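Local coordinates for cellulose-binding protein (Saccharophagus degradans, PDB 2YHG), which is of unproven function but may hydrolyse glycosidic bonds, this chain being a nucleoside hydrolase-like domain plus C-terminal domain from a longer cellulose-binding protein associated with carbohydrate metabolism, at residues K179-D184 against N201-R206; A382-G387 against G408-H413; K95-F100 against M319-E324; S212-D217 against Y239-D244. All coordinates share one frame; numbering follows the deposited sequence.

Contact 1: K179-D184 against N201-R206; sequences KLRVYD and NLIYIR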
loop_
_atom_site.group_PDB
_atom_site.type_symbol
_atom_site.label_atom_id
_atom_site.label_comp_id
_atom_site.label_asym_id
_atom_site.label_seq_id
_atom_site.Cartn_x
_atom_site.Cartn_y
_atom_site.Cartn_z
ATOM N N LYS A 179 5.644 -14.962 7.147
ATOM C CA LYS A 179 6.327 -14.041 6.271
ATOM C C LYS A 179 5.420 -13.386 5.215
ATOM O O LYS A 179 5.871 -12.537 4.479
ATOM C CB LYS A 179 7.450 -14.774 5.562
ATOM C CG LYS A 179 8.542 -15.207 6.504
ATOM C CD LYS A 179 9.651 -15.974 5.853
ATOM C CE LYS A 179 9.142 -17.270 5.267
ATOM N NZ LYS A 179 10.252 -18.157 4.820
ATOM N N LEU A 180 4.150 -13.761 5.203
ATOM C CA LEU A 180 3.156 -13.275 4.241
ATOM C C LEU A 180 2.229 -12.276 4.936
ATOM O O LEU A 180 1.997 -12.367 6.139
ATOM C CB LEU A 180 2.375 -14.475 3.722
ATOM C CG LEU A 180 1.360 -14.249 2.596
ATOM C CD1 LEU A 180 1.988 -13.670 1.350
ATOM C CD2 LEU A 180 0.653 -15.561 2.323
ATOM N N ARG A 181 1.650 -11.368 4.144
ATOM C CA ARG A 181 0.529 -10.537 4.563
ATOM C C ARG A 181 -0.391 -10.410 3.366
ATOM O O ARG A 181 0.095 -10.404 2.229
ATOM C CB ARG A 181 0.910 -9.149 5.028
ATOM C CG ARG A 181 1.656 -9.090 6.361
ATOM C CD ARG A 181 3.133 -8.996 6.087
ATOM N NE ARG A 181 3.884 -8.820 7.367
ATOM C CZ ARG A 181 4.304 -9.819 8.139
ATOM N NH1 ARG A 181 4.074 -11.075 7.830
ATOM N NH2 ARG A 181 5.123 -9.538 9.130
ATOM N N VAL A 182 -1.691 -10.326 3.612
ATOM C CA VAL A 182 -2.653 -10.167 2.535
ATOM C C VAL A 182 -3.423 -8.870 2.713
ATOM O O VAL A 182 -3.945 -8.580 3.795
ATOM C CB VAL A 182 -3.635 -11.367 2.481
ATOM C CG1 VAL A 182 -4.728 -11.146 1.427
ATOM C CG2 VAL A 182 -2.867 -12.666 2.188
ATOM N N TYR A 183 -3.536 -8.123 1.603
ATOM C CA TYR A 183 -4.425 -6.952 1.532
ATOM C C TYR A 183 -5.444 -7.258 0.438
ATOM O O TYR A 183 -5.117 -7.276 -0.741
ATOM C CB TYR A 183 -3.631 -5.665 1.229
ATOM C CG TYR A 183 -4.397 -4.394 1.487
ATOM C CD1 TYR A 183 -5.555 -4.087 0.784
ATOM C CD2 TYR A 183 -3.954 -3.462 2.403
ATOM C CE1 TYR A 183 -6.204 -2.887 0.980
ATOM C CE2 TYR A 183 -4.622 -2.241 2.616
ATOM C CZ TYR A 183 -5.756 -1.971 1.889
ATOM O OH TYR A 183 -6.463 -0.789 2.007
ATOM N N ASP A 184 -6.669 -7.540 0.883
ATOM C CA ASP A 184 -7.802 -7.928 0.036
ATOM C C ASP A 184 -8.711 -6.716 -0.113
ATOM O O ASP A 184 -9.214 -6.196 0.875
ATOM C CB ASP A 184 -8.511 -9.085 0.742
ATOM C CG ASP A 184 -9.909 -9.404 0.268
ATOM O OD1 ASP A 184 -10.333 -8.873 -0.776
ATOM O OD2 ASP A 184 -10.570 -10.233 0.974
ATOM N N ASN A 201 -3.302 -17.027 11.891
ATOM C CA ASN A 201 -2.098 -16.248 12.155
ATOM C C ASN A 201 -1.609 -15.440 10.976
ATOM O O ASN A 201 -0.652 -14.684 11.107
ATOM C CB ASN A 201 -0.944 -17.125 12.653
ATOM C CG ASN A 201 -1.243 -17.824 13.967
ATOM O OD1 ASN A 201 -1.970 -17.157 14.861
ATOM N ND2 ASN A 201 -0.799 -18.958 14.171
ATOM N N LEU A 202 -2.235 -15.569 9.823
ATOM C CA LEU A 202 -1.919 -14.748 8.672
ATOM C C LEU A 202 -2.482 -13.351 8.860
ATOM O O LEU A 202 -3.685 -13.207 9.067
ATOM C CB LEU A 202 -2.520 -15.391 7.428
ATOM C CG LEU A 202 -2.384 -14.659 6.111
ATOM C CD1 LEU A 202 -0.931 -14.422 5.727
ATOM C CD2 LEU A 202 -3.134 -15.410 5.042
ATOM N N ILE A 203 -1.660 -12.307 8.764
ATOM C CA ILE A 203 -2.158 -10.942 8.782
ATOM C C ILE A 203 -2.968 -10.726 7.513
ATOM O O ILE A 203 -2.456 -10.862 6.416
ATOM C CB ILE A 203 -0.994 -9.925 8.874
ATOM C CG1 ILE A 203 -0.278 -10.084 10.218
ATOM C CG2 ILE A 203 -1.514 -8.510 8.683
ATOM C CD1 ILE A 203 1.028 -9.308 10.302
ATOM N N TYR A 204 -4.242 -10.407 7.680
ATOM C CA TYR A 204 -5.215 -10.386 6.578
ATOM C C TYR A 204 -6.123 -9.173 6.766
ATOM O O TYR A 204 -6.821 -9.076 7.770
ATOM C CB TYR A 204 -6.039 -11.684 6.564
ATOM C CG TYR A 204 -6.906 -11.849 5.364
ATOM C CD1 TYR A 204 -7.998 -11.026 5.141
ATOM C CD2 TYR A 204 -6.645 -12.833 4.438
ATOM C CE1 TYR A 204 -8.769 -11.162 4.001
ATOM C CE2 TYR A 204 -7.404 -12.967 3.297
ATOM C CZ TYR A 204 -8.466 -12.137 3.074
ATOM O OH TYR A 204 -9.213 -12.314 1.935
ATOM N N ILE A 205 -6.075 -8.272 5.800
ATOM C CA ILE A 205 -6.944 -7.109 5.725
ATOM C C ILE A 205 -7.964 -7.307 4.626
ATOM O O ILE A 205 -7.594 -7.653 3.500
ATOM C CB ILE A 205 -6.102 -5.838 5.370
ATOM C CG1 ILE A 205 -5.126 -5.493 6.489
ATOM C CG2 ILE A 205 -7.020 -4.672 5.014
ATOM C CD1 ILE A 205 -4.071 -4.503 6.081
ATOM N N ARG A 206 -9.253 -7.122 4.925
ATOM C CA ARG A 206 -10.298 -6.972 3.910
ATOM C C ARG A 206 -10.783 -5.535 3.994
ATOM O O ARG A 206 -11.575 -5.191 4.876
ATOM C CB ARG A 206 -11.435 -7.987 4.047
ATOM C CG ARG A 206 -12.524 -7.840 3.019
ATOM C CD ARG A 206 -13.541 -8.975 2.997
ATOM N NE ARG A 206 -12.985 -10.158 2.363
ATOM C CZ ARG A 206 -13.636 -11.306 2.208
ATOM N NH1 ARG A 206 -14.790 -11.522 2.818
ATOM N NH2 ARG A 206 -13.127 -12.261 1.433
HETATM O O HOH W 1 1.185 -13.068 8.630
#
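L202 reaches the neighbouring strand with both methyls: CD1 lies 3.6 Å from L180 O, against the L180 side chain, and CD2 touches V182 CG2. I203 follows, its amide linked to L180 O through one water, while V182 N donates to I203 O (3.0 Å). On the same face as R181, I203 CD1 sits over the centre of the R181 guanidinium, whose NE turns to S260. Y204 points to the other face. V182 CG1 packs over the Y204 ring, and Y204 OH donates to D184 OD2 (2.7 Å). I205 N bonds V182 O and I205 O takes D184 N, the alternation of a parallel ladder; I205 CG2 stands almost on the normal of the Y183 ring, 4.1 Å from the ring centroid. R206 closes the walk with a salt bridge, NE to D184 OD2 at 2.8 Å. R206 NE and the Y204 hydroxyl approach that oxygen from opposite faces of the carboxylate, while D184 OD1 is held by G187 N, so the buried group is fixed at both oxygens. The strands run parallel, 6° apart, joined by helix 190-198: a beta-alpha-beta unit at the edge of the parallel sheet of the nucleoside hydrolase-like domain.

Contact 2: A382-G387 against G408-H413; sequences ADSYSG and GGKDIH. With MG (magnesium ion), chain E.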
loop_
_atom_site.group_PDB
_atom_site.type_symbol
_atom_site.label_atom_id
_atom_site.label_comp_id
_atom_site.label_asym_id
_atom_site.label_seq_id
_atom_site.Cartn_x
_atom_site.Cartn_y
_atom_site.Cartn_z
ATOM N N ALA A 382 -4.272 6.300 16.401
ATOM C CA ALA A 382 -3.388 5.190 16.142
ATOM C C ALA A 382 -2.691 4.658 17.396
ATOM O O ALA A 382 -2.160 3.549 17.382
ATOM C CB ALA A 382 -2.333 5.596 15.136
ATOM N N ASP A 383 -2.666 5.430 18.472
ATOM C CA ASP A 383 -1.846 5.082 19.618
ATOM C C ASP A 383 -2.686 4.583 20.795
ATOM O O ASP A 383 -3.914 4.689 20.813
ATOM C CB ASP A 383 -0.877 6.221 19.996
ATOM C CG ASP A 383 -1.548 7.494 20.429
ATOM O OD1 ASP A 383 -2.725 7.503 20.810
ATOM O OD2 ASP A 383 -0.854 8.538 20.384
ATOM N N SER A 384 -2.027 3.988 21.785
ATOM C CA SER A 384 -2.759 3.373 22.884
ATOM C C SER A 384 -3.082 4.354 23.985
ATOM O O SER A 384 -3.973 4.097 24.794
ATOM C CB SER A 384 -2.024 2.179 23.424
ATOM O OG SER A 384 -0.787 2.560 24.028
ATOM N N TYR A 385 -2.410 5.489 24.036
ATOM C CA TYR A 385 -2.728 6.503 25.021
ATOM C C TYR A 385 -4.114 7.022 24.744
ATOM O O TYR A 385 -4.459 7.308 23.596
ATOM C CB TYR A 385 -1.690 7.615 24.946
ATOM C CG TYR A 385 -1.921 8.681 25.962
ATOM C CD1 TYR A 385 -1.889 8.376 27.305
ATOM C CD2 TYR A 385 -2.174 9.969 25.587
ATOM C CE1 TYR A 385 -2.146 9.352 28.276
ATOM C CE2 TYR A 385 -2.435 10.964 26.544
ATOM C CZ TYR A 385 -2.437 10.630 27.880
ATOM O OH TYR A 385 -2.730 11.594 28.825
ATOM N N SER A 386 -4.913 7.181 25.789
ATOM C CA SER A 386 -6.299 7.563 25.580
ATOM C C SER A 386 -6.543 9.051 25.606
ATOM O O SER A 386 -7.611 9.499 25.209
ATOM C CB SER A 386 -7.234 6.893 26.575
ATOM O OG SER A 386 -7.052 7.443 27.852
ATOM N N GLY A 387 -5.586 9.820 26.096
ATOM C CA GLY A 387 -5.757 11.243 26.304
ATOM C C GLY A 387 -5.158 12.098 25.212
ATOM O O GLY A 387 -4.790 11.624 24.131
ATOM N N GLY A 408 2.090 6.403 31.363
ATOM C CA GLY A 408 2.880 5.220 31.533
ATOM C C GLY A 408 2.247 3.956 30.981
ATOM O O GLY A 408 1.086 3.679 31.219
ATOM N N GLY A 409 3.068 3.145 30.332
ATOM C CA GLY A 409 2.630 1.901 29.764
ATOM C C GLY A 409 1.848 2.031 28.471
ATOM O O GLY A 409 1.322 1.032 27.967
ATOM N N LYS A 410 1.779 3.221 27.907
ATOM C CA LYS A 410 1.104 3.450 26.631
ATOM C C LYS A 410 2.118 3.955 25.610
ATOM O O LYS A 410 3.269 4.259 25.951
ATOM C CB LYS A 410 0.044 4.513 26.841
ATOM C CG LYS A 410 -0.956 4.204 27.951
ATOM C CD LYS A 410 -1.734 2.939 27.682
ATOM C CE LYS A 410 -2.652 2.617 28.847
ATOM N NZ LYS A 410 -3.420 1.392 28.562
ATOM N N ASP A 411 1.688 4.050 24.368
ATOM C CA ASP A 411 2.472 4.753 23.368
ATOM C C ASP A 411 1.734 5.964 22.864
ATOM O O ASP A 411 0.486 6.103 23.005
ATOM C CB ASP A 411 3.023 3.850 22.236
ATOM C CG ASP A 411 2.019 3.334 21.250
ATOM O OD1 ASP A 411 0.803 3.543 21.358
ATOM O OD2 ASP A 411 2.484 2.753 20.235
ATOM N N ILE A 412 2.508 6.873 22.286
ATOM C CA ILE A 412 2.038 8.149 21.766
ATOM C C ILE A 412 2.658 8.299 20.380
ATOM O O ILE A 412 3.887 8.229 20.242
ATOM C CB ILE A 412 2.455 9.307 22.675
ATOM C CG1 ILE A 412 1.694 9.251 24.006
ATOM C CG2 ILE A 412 2.260 10.656 22.001
ATOM C CD1 ILE A 412 2.204 10.188 25.084
ATOM N N HIS A 413 1.828 8.469 19.367
ATOM C CA HIS A 413 2.300 8.623 17.998
ATOM C C HIS A 413 2.263 10.084 17.606
ATOM O O HIS A 413 1.195 10.727 17.608
ATOM C CB HIS A 413 1.448 7.801 17.029
ATOM C CG HIS A 413 1.614 6.331 17.163
ATOM N ND1 HIS A 413 1.337 5.469 16.125
ATOM C CD2 HIS A 413 1.973 5.572 18.226
ATOM C CE1 HIS A 413 1.517 4.233 16.572
ATOM N NE2 HIS A 413 1.894 4.263 17.846
HETATM MG MG MG E . -4.830 7.162 21.335
HETATM O O HOH W 2 -6.943 6.253 21.674
#
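D383 sends its two carboxylate oxygens to different partners: OD1 binds the magnesium ion at 2.2 Å, while D383 OD2 accepts from H413 N on its anti lone pair, at 2.9 Å. OD2 also receives NE2 of H378, so both oxygens are occupied. A chi1 of 63°, with CG between the backbone N and the carbonyl carbon, places the carboxylate between the magnesium ion and H413 N. Separately, D383 CB rests against H413 CD2, and D383 CA and A382 O lie over one face of the imidazole.

S384 and D411 exchange bonds. S384 N donates to D411 OD1 almost along its C-O axis, and in return D411 N donates to S384 OG, both at 2.9 Å. The other carboxylate oxygen, D411 OD2, is met from above the carboxylate plane by H413 NE2 (2.9 Å), and itself lies in the plane of the imidazole; R431 engages H413 ND1, so both ring nitrogens are used.

Y385 N bonds D411 O in the carbonyl plane, at 3.1 Å. Y385 CB packs alongside I412 CG1, K410 CG comes to the ring edge, and the hydroxyl is bound to N406. Y385 O then turns to the magnesium ion at 2.3 Å, where G380 O and a water also bind. Side-chain and backbone bonds thus fasten to strand 411-420 the loop that carries a magnesium site of the C-terminal beta domain.

Contact 3: K95-F100 against M319-E324; sequences KHAEGF and MDWAIE. With ZN (zinc ion), chain I; EDO (1,2-ethanediol), chain L.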
loop_
_atom_site.group_PDB
_atom_site.type_symbol
_atom_site.label_atom_id
_atom_site.label_comp_id
_atom_site.label_asym_id
_atom_site.label_seq_id
_atom_site.Cartn_x
_atom_site.Cartn_y
_atom_site.Cartn_z
ATOM N N LYS A 95 15.084 9.417 -14.581
ATOM C CA LYS A 95 15.828 10.660 -14.347
ATOM C C LYS A 95 15.324 11.382 -13.114
ATOM O O LYS A 95 15.972 12.329 -12.668
ATOM C CB LYS A 95 15.706 11.609 -15.537
ATOM C CG LYS A 95 16.181 11.008 -16.820
ATOM C CD LYS A 95 17.545 11.489 -17.187
ATOM N N HIS A 96 14.182 10.967 -12.580
ATOM C CA HIS A 96 13.547 11.669 -11.491
ATOM C C HIS A 96 13.680 11.017 -10.122
ATOM O O HIS A 96 13.454 11.674 -9.121
ATOM C CB HIS A 96 12.065 11.929 -11.802
ATOM C CG HIS A 96 11.867 12.910 -12.904
ATOM N ND1 HIS A 96 11.923 14.270 -12.696
ATOM C CD2 HIS A 96 11.747 12.721 -14.239
ATOM C CE1 HIS A 96 11.755 14.875 -13.857
ATOM N NE2 HIS A 96 11.682 13.960 -14.814
ATOM N N ALA A 97 13.999 9.729 -10.103
ATOM C CA ALA A 97 14.213 9.029 -8.845
ATOM C C ALA A 97 15.036 7.799 -9.111
ATOM O O ALA A 97 14.956 7.209 -10.191
ATOM C CB ALA A 97 12.874 8.626 -8.211
ATOM N N GLU A 98 15.744 7.340 -8.082
ATOM C CA GLU A 98 16.456 6.077 -8.150
ATOM C C GLU A 98 15.509 4.910 -7.898
ATOM O O GLU A 98 14.587 5.002 -7.104
ATOM C CB GLU A 98 17.572 6.052 -7.092
ATOM N N GLY A 99 15.802 3.782 -8.520
ATOM C CA GLY A 99 15.151 2.534 -8.155
ATOM C C GLY A 99 13.875 2.217 -8.907
ATOM O O GLY A 99 13.173 1.289 -8.524
ATOM N N PHE A 100 13.592 2.882 -10.016
ATOM C CA PHE A 100 12.498 2.378 -10.862
ATOM C C PHE A 100 12.879 1.021 -11.401
ATOM O O PHE A 100 13.999 0.843 -11.873
ATOM C CB PHE A 100 12.168 3.358 -12.008
ATOM C CG PHE A 100 11.213 4.450 -11.598
ATOM C CD1 PHE A 100 9.849 4.183 -11.470
ATOM C CD2 PHE A 100 11.661 5.721 -11.287
ATOM C CE1 PHE A 100 8.996 5.130 -11.054
ATOM C CE2 PHE A 100 10.762 6.715 -10.932
ATOM C CZ PHE A 100 9.420 6.395 -10.744
ATOM N N MET A 319 3.340 11.821 -12.818
ATOM C CA MET A 319 3.031 11.869 -14.234
ATOM C C MET A 319 3.811 12.960 -14.960
ATOM O O MET A 319 4.091 12.828 -16.155
ATOM C CB MET A 319 1.542 12.022 -14.474
ATOM C CG MET A 319 0.730 10.805 -14.033
ATOM S SD MET A 319 1.242 9.227 -14.753
ATOM C CE MET A 319 0.951 9.561 -16.470
ATOM N N ASP A 320 4.227 14.005 -14.250
ATOM C CA ASP A 320 5.221 14.937 -14.774
ATOM C C ASP A 320 6.565 14.278 -14.942
ATOM O O ASP A 320 7.218 14.488 -15.969
ATOM C CB ASP A 320 5.313 16.166 -13.882
ATOM C CG ASP A 320 4.015 16.951 -13.821
ATOM O OD1 ASP A 320 3.129 16.753 -14.714
ATOM O OD2 ASP A 320 3.879 17.783 -12.886
ATOM N N TRP A 321 6.999 13.497 -13.960
ATOM C CA TRP A 321 8.224 12.741 -14.114
ATOM C C TRP A 321 8.201 11.940 -15.410
ATOM O O TRP A 321 9.207 11.823 -16.103
ATOM C CB TRP A 321 8.472 11.792 -12.951
ATOM C CG TRP A 321 8.655 12.376 -11.619
ATOM C CD1 TRP A 321 8.541 13.676 -11.239
ATOM C CD2 TRP A 321 8.880 11.632 -10.430
ATOM N NE1 TRP A 321 8.690 13.787 -9.887
ATOM C CE2 TRP A 321 8.907 12.548 -9.359
ATOM C CE3 TRP A 321 9.089 10.287 -10.177
ATOM C CZ2 TRP A 321 9.162 12.158 -8.038
ATOM C CZ3 TRP A 321 9.348 9.892 -8.864
ATOM C CH2 TRP A 321 9.380 10.816 -7.826
ATOM N N ALA A 322 7.055 11.321 -15.699
ATOM C CA ALA A 322 6.926 10.435 -16.841
ATOM C C ALA A 322 7.156 11.138 -18.178
ATOM O O ALA A 322 7.591 10.497 -19.123
ATOM C CB ALA A 322 5.546 9.775 -16.833
ATOM N N ILE A 323 6.836 12.428 -18.244
ATOM C CA ILE A 323 6.941 13.152 -19.506
ATOM C C ILE A 323 8.055 14.194 -19.590
ATOM O O ILE A 323 8.268 14.750 -20.651
ATOM C CB ILE A 323 5.595 13.777 -19.913
ATOM C CG1 ILE A 323 5.189 14.906 -18.991
ATOM C CG2 ILE A 323 4.504 12.703 -20.051
ATOM C CD1 ILE A 323 4.021 15.690 -19.499
ATOM N N GLU A 324 8.755 14.454 -18.496
ATOM C CA GLU A 324 9.842 15.434 -18.481
ATOM C C GLU A 324 11.189 14.736 -18.474
ATOM O O GLU A 324 11.503 13.997 -17.550
ATOM C CB GLU A 324 9.730 16.337 -17.245
ATOM C CG GLU A 324 8.460 17.173 -17.177
ATOM C CD GLU A 324 8.271 18.145 -18.325
ATOM O OE1 GLU A 324 9.253 18.471 -19.038
ATOM O OE2 GLU A 324 7.135 18.683 -18.419
HETATM ZN ZN ZN I . 1.240 17.520 -15.005
HETATM C C1 EDO L . 3.907 18.648 -16.999
HETATM O O1 EDO L . 5.303 18.609 -16.705
HETATM C C2 EDO L . 3.207 19.560 -16.008
HETATM O O2 EDO L . 1.814 19.265 -16.026
HETATM O O HOH W 3 1.518 18.778 -13.327
HETATM O O HOH W 4 0.452 15.982 -13.841
HETATM O O HOH W 5 -0.588 18.470 -15.148
#
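H96 lays its CB over one face of the W321 indole. CB lies 3.7 Å from the centroid of the five-membered ring, whereas the two rings, though nearly parallel at 7°, are slid so far apart that they barely overlap. The slide brings the imidazole over the helix backbone instead: W321 CA lies against its face, 3.7 Å from the ring centroid, in a second CH-pi contact.

At the edge of the imidazole, H96 NE2 donates to E324 O at 2.7 Å, with the acceptor only 2° out of the ring plane and an N-H...O angle of 164°. The bond fixes the ring's rotation and occupies the backbone carbonyl of E324. The other nitrogen, ND1, is hydrogen-bonded to H332, whose ring stacks on W321; H332 is itself a ligand of a calcium ion.

The six-membered part of the indole is met by the loop's apolar groups. F100 CZ comes to its edge, 3.9 Å from W321 CE3, with the side chains crossing at about a right angle, and A97 CB touches CZ3. The indole NE1 is bound to N331 O.

D320, one residue earlier on helix 308-323, binds the zinc ion through OD1 at 2.1 Å, with H227, three waters and O2 of an ethanediol probably left from the crystallisation liquor. The O1 hydroxyl of that ethanediol donates to E324 OE2. With NE2 donating to E324 O and ND1 tied to the H332 imidazole, the H96 ring is fixed at both nitrogens, consistent with anchoring this part of the loop beside the helix.

Contact 4: S212-D217 against Y239-D244; sequences SWQPSD and YATEGD. With CA (calcium ion), chain B.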
loop_
_atom_site.group_PDB
_atom_site.type_symbol
_atom_site.label_atom_id
_atom_site.label_comp_id
_atom_site.label_asym_id
_atom_site.label_seq_id
_atom_site.Cartn_x
_atom_site.Cartn_y
_atom_site.Cartn_z
ATOM N N SER A 212 -13.802 6.931 -0.842
ATOM C CA SER A 212 -14.022 8.322 -0.412
ATOM C C SER A 212 -12.864 9.268 -0.692
ATOM O O SER A 212 -12.993 10.455 -0.464
ATOM C CB SER A 212 -14.320 8.371 1.079
ATOM O OG SER A 212 -15.485 7.654 1.369
ATOM N N TRP A 213 -11.772 8.775 -1.243
ATOM C CA TRP A 213 -10.532 9.544 -1.400
ATOM C C TRP A 213 -10.274 10.017 -2.817
ATOM O O TRP A 213 -9.368 10.839 -3.027
ATOM C CB TRP A 213 -9.351 8.667 -0.928
ATOM C CG TRP A 213 -9.159 7.453 -1.759
ATOM C CD1 TRP A 213 -9.789 6.258 -1.599
ATOM C CD2 TRP A 213 -8.363 7.332 -2.942
ATOM N NE1 TRP A 213 -9.459 5.407 -2.612
ATOM C CE2 TRP A 213 -8.588 6.040 -3.461
ATOM C CE3 TRP A 213 -7.461 8.172 -3.601
ATOM C CZ2 TRP A 213 -8.022 5.600 -4.661
ATOM C CZ3 TRP A 213 -6.881 7.731 -4.781
ATOM C CH2 TRP A 213 -7.159 6.464 -5.294
ATOM N N GLN A 214 -11.025 9.489 -3.785
ATOM C CA GLN A 214 -10.668 9.563 -5.189
ATOM C C GLN A 214 -10.700 10.987 -5.745
ATOM O O GLN A 214 -11.474 11.830 -5.303
ATOM C CB GLN A 214 -11.640 8.737 -6.034
ATOM C CG GLN A 214 -11.354 7.246 -6.020
ATOM C CD GLN A 214 -11.839 6.458 -4.838
ATOM O OE1 GLN A 214 -12.255 7.010 -3.790
ATOM N NE2 GLN A 214 -11.792 5.146 -4.977
ATOM N N PRO A 215 -9.861 11.259 -6.726
ATOM C CA PRO A 215 -9.893 12.542 -7.423
ATOM C C PRO A 215 -10.981 12.559 -8.474
ATOM O O PRO A 215 -11.549 11.527 -8.826
ATOM C CB PRO A 215 -8.529 12.601 -8.060
ATOM C CG PRO A 215 -8.313 11.182 -8.488
ATOM C CD PRO A 215 -8.932 10.323 -7.373
ATOM N N SER A 216 -11.215 13.749 -9.017
ATOM C CA SER A 216 -12.264 13.955 -10.005
ATOM C C SER A 216 -11.840 13.449 -11.370
ATOM O O SER A 216 -10.675 13.318 -11.694
ATOM C CB SER A 216 -12.632 15.440 -10.113
ATOM O OG SER A 216 -11.567 16.109 -10.719
ATOM N N ASP A 217 -12.834 13.261 -12.222
ATOM C CA ASP A 217 -12.601 12.879 -13.610
ATOM C C ASP A 217 -11.805 13.949 -14.342
ATOM O O ASP A 217 -10.985 13.624 -15.192
ATOM C CB ASP A 217 -13.900 12.620 -14.336
ATOM C CG ASP A 217 -14.651 11.385 -13.846
ATOM O OD1 ASP A 217 -14.046 10.457 -13.230
ATOM O OD2 ASP A 217 -15.881 11.346 -14.099
ATOM N N TYR A 239 -17.174 2.996 -12.982
ATOM C CA TYR A 239 -17.932 3.023 -11.750
ATOM C C TYR A 239 -17.190 3.879 -10.742
ATOM O O TYR A 239 -17.500 5.054 -10.591
ATOM C CB TYR A 239 -18.184 1.616 -11.244
ATOM C CG TYR A 239 -18.986 1.560 -10.020
ATOM C CD1 TYR A 239 -20.310 1.969 -10.008
ATOM C CD2 TYR A 239 -18.441 1.047 -8.859
ATOM C CE1 TYR A 239 -21.079 1.884 -8.840
ATOM C CE2 TYR A 239 -19.199 0.933 -7.704
ATOM C CZ TYR A 239 -20.492 1.414 -7.684
ATOM O OH TYR A 239 -21.238 1.288 -6.533
ATOM N N ALA A 240 -16.152 3.334 -10.113
ATOM C CA ALA A 240 -15.271 4.071 -9.215
ATOM C C ALA A 240 -13.876 4.137 -9.801
ATOM O O ALA A 240 -13.420 3.192 -10.476
ATOM C CB ALA A 240 -15.203 3.411 -7.825
ATOM N N THR A 241 -13.156 5.203 -9.490
ATOM C CA THR A 241 -11.769 5.337 -9.874
ATOM C C THR A 241 -10.900 4.552 -8.878
ATOM O O THR A 241 -11.033 4.717 -7.670
ATOM C CB THR A 241 -11.361 6.790 -9.913
ATOM O OG1 THR A 241 -11.995 7.348 -11.064
ATOM C CG2 THR A 241 -9.891 7.016 -10.012
ATOM N N GLU A 242 -10.042 3.678 -9.392
ATOM C CA GLU A 242 -8.951 3.079 -8.603
ATOM C C GLU A 242 -9.452 2.533 -7.254
ATOM O O GLU A 242 -8.802 2.696 -6.220
ATOM C CB GLU A 242 -7.816 4.091 -8.383
ATOM C CG GLU A 242 -7.071 4.368 -9.658
ATOM C CD GLU A 242 -5.843 5.172 -9.443
ATOM O OE1 GLU A 242 -4.975 4.727 -8.630
ATOM O OE2 GLU A 242 -5.708 6.307 -10.000
ATOM N N GLY A 243 -10.497 1.710 -7.261
ATOM C CA GLY A 243 -10.944 1.096 -6.028
ATOM C C GLY A 243 -9.892 0.209 -5.360
ATOM O O GLY A 243 -9.932 0.040 -4.142
ATOM N N ASP A 244 -8.974 -0.353 -6.155
ATOM C CA ASP A 244 -7.968 -1.257 -5.625
ATOM C C ASP A 244 -6.704 -0.552 -5.161
ATOM O O ASP A 244 -5.850 -1.180 -4.529
ATOM C CB ASP A 244 -7.597 -2.271 -6.668
ATOM C CG ASP A 244 -8.774 -3.079 -7.117
ATOM O OD1 ASP A 244 -9.463 -3.579 -6.208
ATOM O OD2 ASP A 244 -9.052 -3.175 -8.331
HETATM CA CA CA B . -10.239 -5.140 -9.414
HETATM O O HOH W 6 -12.819 9.970 -10.758
HETATM O O HOH W 7 -12.196 -3.481 -9.627
HETATM O O HOH W 8 -12.467 -6.242 -9.469
#
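A chi1 of -80° sets Q214 CG beside its own backbone N, and a bend at chi2 (80°) folds the amide back, so that Q214 NE2 meets T241 O. The bond is 2.8 Å long and arrives nearly head-on to the carbonyl, with the oxygen close to the plane of the glutamine amide. Q214 CG comes within 3.0 Å of T241 O as well. NE2 has a second acceptor in V210 O, and OE1 takes a weak bond from W213 N, so the amide is held by its own loop as well.

The amide carbon, Q214 CD, lies over one face of the W213 indole. The six-membered ring of W213 reaches the second loop: E242 O is at the ring edge, 3.4 Å from W213 CZ2, and E242 CB touches CZ2 and CH2. The E242 carboxylate leads elsewhere, to R49, T245 and Y234.

One water joins the two loops, donating to P215 O and to D217 OD1 at 2.8 Å each and hydrogen-bonded to T241 OG1. D217 OD2 is paired with R237.

Beyond these residues the second loop carries D244, whose OD2 binds the calcium ion at 2.5 Å together with D36, D43, W151 and two waters. The one direct hydrogen bond between the loops, Q214 NE2 to T241 O, is thus supplemented by a water bridge, and the two tie the loop 212-217 to the calcium-bearing loop through a backbone carbonyl and a hydroxyl.

Contact 1 is the regular, buried element of the set, a strand pair at one edge of the parallel sheet, where backbone bonds, apolar methyls and an enclosed salt bridge share the work. Contact 3 is also buried but joins a loop to a helix end through aromatic faces, closing a long span of chain that contains contacts 1 and 4. Contact 4, partly buried and about 6 Å from contact 1 at nearest atoms, links two loops with few bonds and a water. Helix 308-323 is common ground: it carries half of contact 3 and packs on contact 4. Contact 2 lies apart in the C-terminal beta domain, partly buried and densely polar. Contacts 2, 3 and 4 each hold metal ligands, of magnesium, zinc and calcium respectively.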